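Side-chain contacts in choline binding protein PCPA (Streptococcus pneumoniae, PDB 4CP6), which probably attaches to choline on the pneumococcal cell surface, and is a vaccine antigen built largely of leucine-rich repeats: residues I24-L29 with T59-I64; D228-S233 with T237-Y242. All coordinates share one frame; numbering follows the deposited sequence.

In the fold
Contact 1 comes first along the chain, and contact 2 opens well after it has closed. Their centres lie about 42 Å apart and their nearest atoms about 29 Å apart, so they do not touch. Contact 1 belongs to the N-terminal end of the elongated molecule, where strands 24-32 and 63-66 are part of a mixed sheet that runs on into parallel strands such as 106-107 and 130-131. Contact 2 is a beta hairpin near the middle. Its strand 238-241 pairs in parallel with 259-260 and so leads into a second run of repeat strands. Each contact thus sits where antiparallel strands meet a parallel run, at 35-40 and 69-76 for contact 1.

Contact 1: I24-L29 with T59-I64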
loop_
_atom_site.group_PDB
_atom_site.type_symbol
_atom_site.label_atom_id
_atom_site.label_comp_id
_atom_site.label_asym_id
_atom_site.label_seq_id
_atom_site.Cartn_x
_atom_site.Cartn_y
_atom_site.Cartn_z
ATOM N N ILE A 24 29.422 -21.345 -0.835
ATOM C CA ILE A 24 28.588 -20.297 -1.422
ATOM C C ILE A 24 28.607 -20.592 -2.923
ATOM O O ILE A 24 29.692 -20.701 -3.521
ATOM C CB ILE A 24 29.052 -18.851 -1.101
ATOM C CG1 ILE A 24 29.004 -18.573 0.426
ATOM C CG2 ILE A 24 28.193 -17.813 -1.872
ATOM C CD1 ILE A 24 29.517 -17.182 0.901
ATOM N N LYS A 25 27.427 -20.678 -3.542
ATOM C CA LYS A 25 27.321 -20.876 -4.978
ATOM C C LYS A 25 27.197 -19.525 -5.664
ATOM O O LYS A 25 26.507 -18.634 -5.147
ATOM C CB LYS A 25 26.096 -21.730 -5.328
ATOM C CG LYS A 25 26.248 -23.174 -4.885
ATOM C CD LYS A 25 24.969 -23.968 -5.128
ATOM C CE LYS A 25 25.117 -25.445 -4.813
ATOM N NZ LYS A 25 25.382 -25.674 -3.363
ATOM N N TYR A 26 27.840 -19.387 -6.818
ATOM C CA TYR A 26 27.820 -18.214 -7.681
ATOM C C TYR A 26 27.467 -18.676 -9.085
ATOM O O TYR A 26 27.913 -19.752 -9.507
ATOM C CB TYR A 26 29.192 -17.537 -7.721
ATOM C CG TYR A 26 29.682 -17.104 -6.365
ATOM C CD1 TYR A 26 30.394 -17.979 -5.548
ATOM C CD2 TYR A 26 29.471 -15.807 -5.909
ATOM C CE1 TYR A 26 30.883 -17.575 -4.311
ATOM C CE2 TYR A 26 29.925 -15.402 -4.655
ATOM C CZ TYR A 26 30.660 -16.279 -3.874
ATOM O OH TYR A 26 31.107 -15.869 -2.638
ATOM N N LYS A 27 26.686 -17.883 -9.824
ATOM C CA LYS A 27 26.332 -18.266 -11.178
ATOM C C LYS A 27 26.854 -17.224 -12.149
ATOM O O LYS A 27 26.643 -16.042 -11.932
ATOM C CB LYS A 27 24.801 -18.455 -11.285
ATOM C CG LYS A 27 24.312 -18.901 -12.648
ATOM C CD LYS A 27 22.832 -19.196 -12.613
ATOM C CE LYS A 27 22.323 -19.558 -13.982
ATOM N NZ LYS A 27 20.968 -20.168 -13.909
ATOM N N VAL A 28 27.604 -17.651 -13.182
ATOM C CA VAL A 28 28.222 -16.775 -14.162
ATOM C C VAL A 28 27.159 -16.073 -14.984
ATOM O O VAL A 28 26.280 -16.724 -15.575
ATOM C CB VAL A 28 29.229 -17.553 -15.059
ATOM C CG1 VAL A 28 29.854 -16.628 -16.099
ATOM C CG2 VAL A 28 30.317 -18.226 -14.203
ATOM N N LEU A 29 27.259 -14.749 -14.996
ATOM C CA LEU A 29 26.359 -13.881 -15.756
ATOM C C LEU A 29 26.972 -13.499 -17.093
ATOM O O LEU A 29 26.276 -13.503 -18.118
ATOM C CB LEU A 29 25.995 -12.632 -14.940
ATOM C CG LEU A 29 25.286 -12.838 -13.621
ATOM C CD1 LEU A 29 25.146 -11.514 -12.918
ATOM C CD2 LEU A 29 23.904 -13.476 -13.810
ATOM N N THR A 59 29.677 -10.234 5.560
ATOM C CA THR A 59 29.948 -9.418 4.388
ATOM C C THR A 59 29.829 -10.264 3.129
ATOM O O THR A 59 30.447 -11.326 3.021
ATOM C CB THR A 59 31.331 -8.741 4.483
ATOM O OG1 THR A 59 31.316 -7.905 5.634
ATOM C CG2 THR A 59 31.656 -7.873 3.247
ATOM N N ILE A 60 29.022 -9.814 2.176
ATOM C CA ILE A 60 28.890 -10.525 0.917
ATOM C C ILE A 60 30.207 -10.398 0.167
ATOM O O ILE A 60 30.709 -9.279 -0.016
ATOM C CB ILE A 60 27.743 -9.949 0.055
ATOM C CG1 ILE A 60 26.415 -10.136 0.755
ATOM C CG2 ILE A 60 27.717 -10.606 -1.344
ATOM C CD1 ILE A 60 25.201 -9.357 0.049
ATOM N N PRO A 61 30.775 -11.531 -0.311
ATOM C CA PRO A 61 32.007 -11.428 -1.101
ATOM C C PRO A 61 31.849 -10.571 -2.370
ATOM O O PRO A 61 30.739 -10.449 -2.908
ATOM C CB PRO A 61 32.356 -12.897 -1.393
ATOM C CG PRO A 61 31.686 -13.665 -0.281
ATOM C CD PRO A 61 30.375 -12.944 -0.125
ATOM N N THR A 62 32.943 -9.973 -2.843
ATOM C CA THR A 62 32.908 -9.064 -3.993
ATOM C C THR A 62 33.577 -9.606 -5.244
ATOM O O THR A 62 33.336 -9.111 -6.356
ATOM C CB THR A 62 33.472 -7.680 -3.595
ATOM O OG1 THR A 62 33.353 -6.775 -4.689
ATOM C CG2 THR A 62 34.953 -7.725 -3.151
ATOM N N LYS A 63 34.467 -10.587 -5.058
ATOM C CA LYS A 63 35.270 -11.099 -6.152
ATOM C C LYS A 63 35.571 -12.553 -5.904
ATOM O O LYS A 63 35.840 -12.953 -4.762
ATOM C CB LYS A 63 36.590 -10.293 -6.173
ATOM C CG LYS A 63 37.570 -10.628 -7.294
ATOM C CD LYS A 63 38.760 -9.669 -7.297
ATOM C CE LYS A 63 39.883 -10.086 -6.378
ATOM N NZ LYS A 63 41.010 -9.120 -6.429
ATOM N N ILE A 64 35.512 -13.353 -6.971
ATOM C CA ILE A 64 35.902 -14.762 -6.903
ATOM C C ILE A 64 36.852 -15.023 -8.050
ATOM O O ILE A 64 36.764 -14.380 -9.107
ATOM C CB ILE A 64 34.757 -15.778 -6.803
ATOM C CG1 ILE A 64 33.948 -15.831 -8.109
ATOM C CG2 ILE A 64 33.875 -15.537 -5.540
ATOM C CD1 ILE A 64 33.134 -17.034 -8.266
#
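Tyr26 reaches across from strand 24-32 and meets Ile64 with its ring and Pro61 with its hydroxyl end. Ile64 covers one ring face: its CG2 lies 3.9 Å from the centroid of the Tyr26 ring, 19° off the ring normal, which makes a CH-pi contact. Ile64 CG2 sits toward the hydroxyl end of the ring, 3.7 Å from Tyr26 CZ. The other branch of Ile64 spans the near end of the same ring, with CD1 3.9 Å from Tyr26 CG. With chi1 at 69°, CG1 of Ile64 lies between its own backbone N and carbonyl carbon, and both branches bear on the ring.

Strands 24-32 and 63-66 belong to the N-terminal mixed sheet of this leucine-rich repeat protein but are not paired; their side chains, and Pro61 from the loop before 63-66, join them. Ile64 also packs on Ile19 of strand 18-21 and on Phe71 of strand 69-76.

Pro61 lies at the far end of Tyr26 and crosses it at about a right angle. Pro61 CG is 3.3 Å and Pro61 CB 3.5 Å from Tyr26 OH, a van der Waals contact of ring carbons on oxygen. Ile24 adds a looser apolar touch, CD1 to Pro61 CG at 4.3 Å.

Contact 2: D228-S233 with T237-Y242; sequences DGVLFS and TQLIYY
Leu231 and Tyr241 form the antiparallel hydrogen-bonded pair of this contact. Leu231 N donates to Tyr241 O at 2.9 Å. Leu231 O accepts two bonds, from Tyr241 N and from Ile240 N, the latter at 2.8 Å but more bent, with an N-H...O angle of 140°. Further along, Ser233 N donates to Gln238 O. Phe232 CA adds a CA-H...O contact to Gln238 O at 3.2 Å.

With chi1 at 55°, between its own backbone N and carbonyl carbon, Ser233 OG is turned to the start of the other strand, where it accepts from Gln238 N at 3.1 Å. Asp235 OD1, in the turn, bonds both Ser233 OG and Thr237 OG1 and so ties the two ends of the turn together.

The strands make a beta hairpin with a classic beta bulge: Ile240 and Tyr241 both face Leu231, and the register shifts by one before the Phe232-Leu239 pair. The hairpin lies between strand 224-227 and the parallel strands that start at 259-260.

Apolar side chains meet on both faces of the hairpin. On one, Phe232 and Leu239 cross obliquely, with Phe232 CE2 3.7 Å from Leu239 CG. On the other, Leu231 CB lies 4.4 Å from Tyr241 CB. Val230 splits its branches: CG1 touches Leu239 CD2 at 4.0 Å, and CG2 meets Tyr242 CD2 at 3.6 Å. Ile240 CG2 packs on Leu231 CD2. The Tyr241 ring turns from Leu231 and stacks with Phe206.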
loop_
_atom_site.group_PDB
_atom_site.type_symbol
_atom_site.label_atom_id
_atom_site.label_comp_id
_atom_site.label_asym_id
_atom_site.label_seq_id
_atom_site.Cartn_x
_atom_site.Cartn_y
_atom_site.Cartn_z
ATOM N N ASP A 228 1.831 19.567 5.417
ATOM C CA ASP A 228 1.508 19.139 6.782
ATOM C C ASP A 228 1.587 17.610 6.919
ATOM O O ASP A 228 0.839 16.979 7.681
ATOM C CB ASP A 228 0.164 19.740 7.254
ATOM C CG ASP A 228 0.195 21.260 7.328
ATOM O OD1 ASP A 228 1.205 21.810 7.825
ATOM O OD2 ASP A 228 -0.766 21.897 6.853
ATOM N N GLY A 229 2.544 17.047 6.193
ATOM C CA GLY A 229 2.858 15.626 6.239
ATOM C C GLY A 229 2.001 14.751 5.344
ATOM O O GLY A 229 2.237 13.543 5.302
ATOM N N VAL A 230 1.075 15.355 4.595
ATOM C CA VAL A 230 0.173 14.666 3.648
ATOM C C VAL A 230 0.794 14.688 2.271
ATOM O O VAL A 230 1.205 15.755 1.805
ATOM C CB VAL A 230 -1.236 15.309 3.636
ATOM C CG1 VAL A 230 -2.187 14.531 2.731
ATOM C CG2 VAL A 230 -1.808 15.357 5.053
ATOM N N LEU A 231 0.873 13.521 1.618
ATOM C CA LEU A 231 1.487 13.402 0.302
ATOM C C LEU A 231 0.488 13.634 -0.821
ATOM O O LEU A 231 -0.549 12.969 -0.876
ATOM C CB LEU A 231 2.136 12.020 0.178
ATOM C CG LEU A 231 2.804 11.680 -1.144
ATOM C CD1 LEU A 231 4.064 12.520 -1.380
ATOM C CD2 LEU A 231 3.194 10.203 -1.146
ATOM N N PHE A 232 0.818 14.556 -1.742
ATOM C CA PHE A 232 0.042 14.899 -2.907
ATOM C C PHE A 232 0.918 14.836 -4.149
ATOM O O PHE A 232 2.153 14.910 -4.063
ATOM C CB PHE A 232 -0.405 16.372 -2.807
ATOM C CG PHE A 232 -1.484 16.686 -1.799
ATOM C CD1 PHE A 232 -1.163 16.922 -0.470
ATOM C CD2 PHE A 232 -2.818 16.704 -2.176
ATOM C CE1 PHE A 232 -2.157 17.239 0.457
ATOM C CE2 PHE A 232 -3.812 17.019 -1.247
ATOM C CZ PHE A 232 -3.472 17.260 0.069
ATOM N N SER A 233 0.279 14.840 -5.302
ATOM C CA SER A 233 0.981 15.160 -6.546
ATOM C C SER A 233 1.366 16.659 -6.437
ATOM O O SER A 233 0.722 17.422 -5.708
ATOM C CB SER A 233 0.084 14.966 -7.758
ATOM O OG SER A 233 -1.127 15.714 -7.662
ATOM N N THR A 237 -3.724 17.800 -7.387
ATOM C CA THR A 237 -4.928 17.157 -7.913
ATOM C C THR A 237 -5.134 15.769 -7.323
ATOM O O THR A 237 -6.267 15.278 -7.318
ATOM C CB THR A 237 -4.929 17.089 -9.429
ATOM O OG1 THR A 237 -3.857 16.251 -9.904
ATOM C CG2 THR A 237 -4.902 18.479 -10.060
ATOM N N GLN A 238 -4.048 15.124 -6.855
ATOM C CA GLN A 238 -4.148 13.775 -6.287
ATOM C C GLN A 238 -3.706 13.819 -4.861
ATOM O O GLN A 238 -2.553 14.190 -4.597
ATOM C CB GLN A 238 -3.280 12.759 -7.084
ATOM C CG GLN A 238 -3.564 12.742 -8.597
ATOM C CD GLN A 238 -2.627 11.882 -9.394
ATOM O OE1 GLN A 238 -1.752 12.378 -10.115
ATOM N NE2 GLN A 238 -2.854 10.580 -9.352
ATOM N N LEU A 239 -4.581 13.432 -3.917
ATOM C CA LEU A 239 -4.179 13.251 -2.538
ATOM C C LEU A 239 -3.768 11.778 -2.502
ATOM O O LEU A 239 -4.613 10.877 -2.638
ATOM C CB LEU A 239 -5.309 13.599 -1.546
ATOM C CG LEU A 239 -4.880 13.676 -0.095
ATOM C CD1 LEU A 239 -5.938 14.454 0.730
ATOM C CD2 LEU A 239 -4.609 12.266 0.522
ATOM N N ILE A 240 -2.448 11.542 -2.392
ATOM C CA ILE A 240 -1.920 10.195 -2.496
ATOM C C ILE A 240 -1.980 9.468 -1.155
ATOM O O ILE A 240 -2.412 8.312 -1.108
ATOM C CB ILE A 240 -0.484 10.228 -3.068
ATOM C CG1 ILE A 240 -0.492 10.866 -4.475
ATOM C CG2 ILE A 240 0.142 8.801 -3.130
ATOM C CD1 ILE A 240 0.902 11.177 -5.034
ATOM N N TYR A 241 -1.488 10.105 -0.079
ATOM C CA TYR A 241 -1.473 9.410 1.201
ATOM C C TYR A 241 -1.565 10.351 2.360
ATOM O O TYR A 241 -0.747 11.276 2.478
ATOM C CB TYR A 241 -0.233 8.504 1.331
ATOM C CG TYR A 241 -0.287 7.668 2.596
ATOM C CD1 TYR A 241 -1.332 6.767 2.819
ATOM C CD2 TYR A 241 0.671 7.819 3.599
ATOM C CE1 TYR A 241 -1.410 6.031 3.999
ATOM C CE2 TYR A 241 0.630 7.049 4.756
ATOM C CZ TYR A 241 -0.421 6.173 4.964
ATOM O OH TYR A 241 -0.503 5.464 6.147
ATOM N N TYR A 242 -2.550 10.092 3.256
ATOM C CA TYR A 242 -2.724 10.829 4.495
ATOM C C TYR A 242 -2.171 9.905 5.586
ATOM O O TYR A 242 -2.742 8.826 5.834
ATOM C CB TYR A 242 -4.199 11.096 4.701
ATOM C CG TYR A 242 -4.462 12.030 5.868
ATOM C CD1 TYR A 242 -4.506 11.550 7.175
ATOM C CD2 TYR A 242 -4.746 13.375 5.656
ATOM C CE1 TYR A 242 -4.795 12.395 8.246
ATOM C CE2 TYR A 242 -5.045 14.226 6.718
ATOM C CZ TYR A 242 -5.049 13.735 8.007
ATOM O OH TYR A 242 -5.385 14.575 9.042
#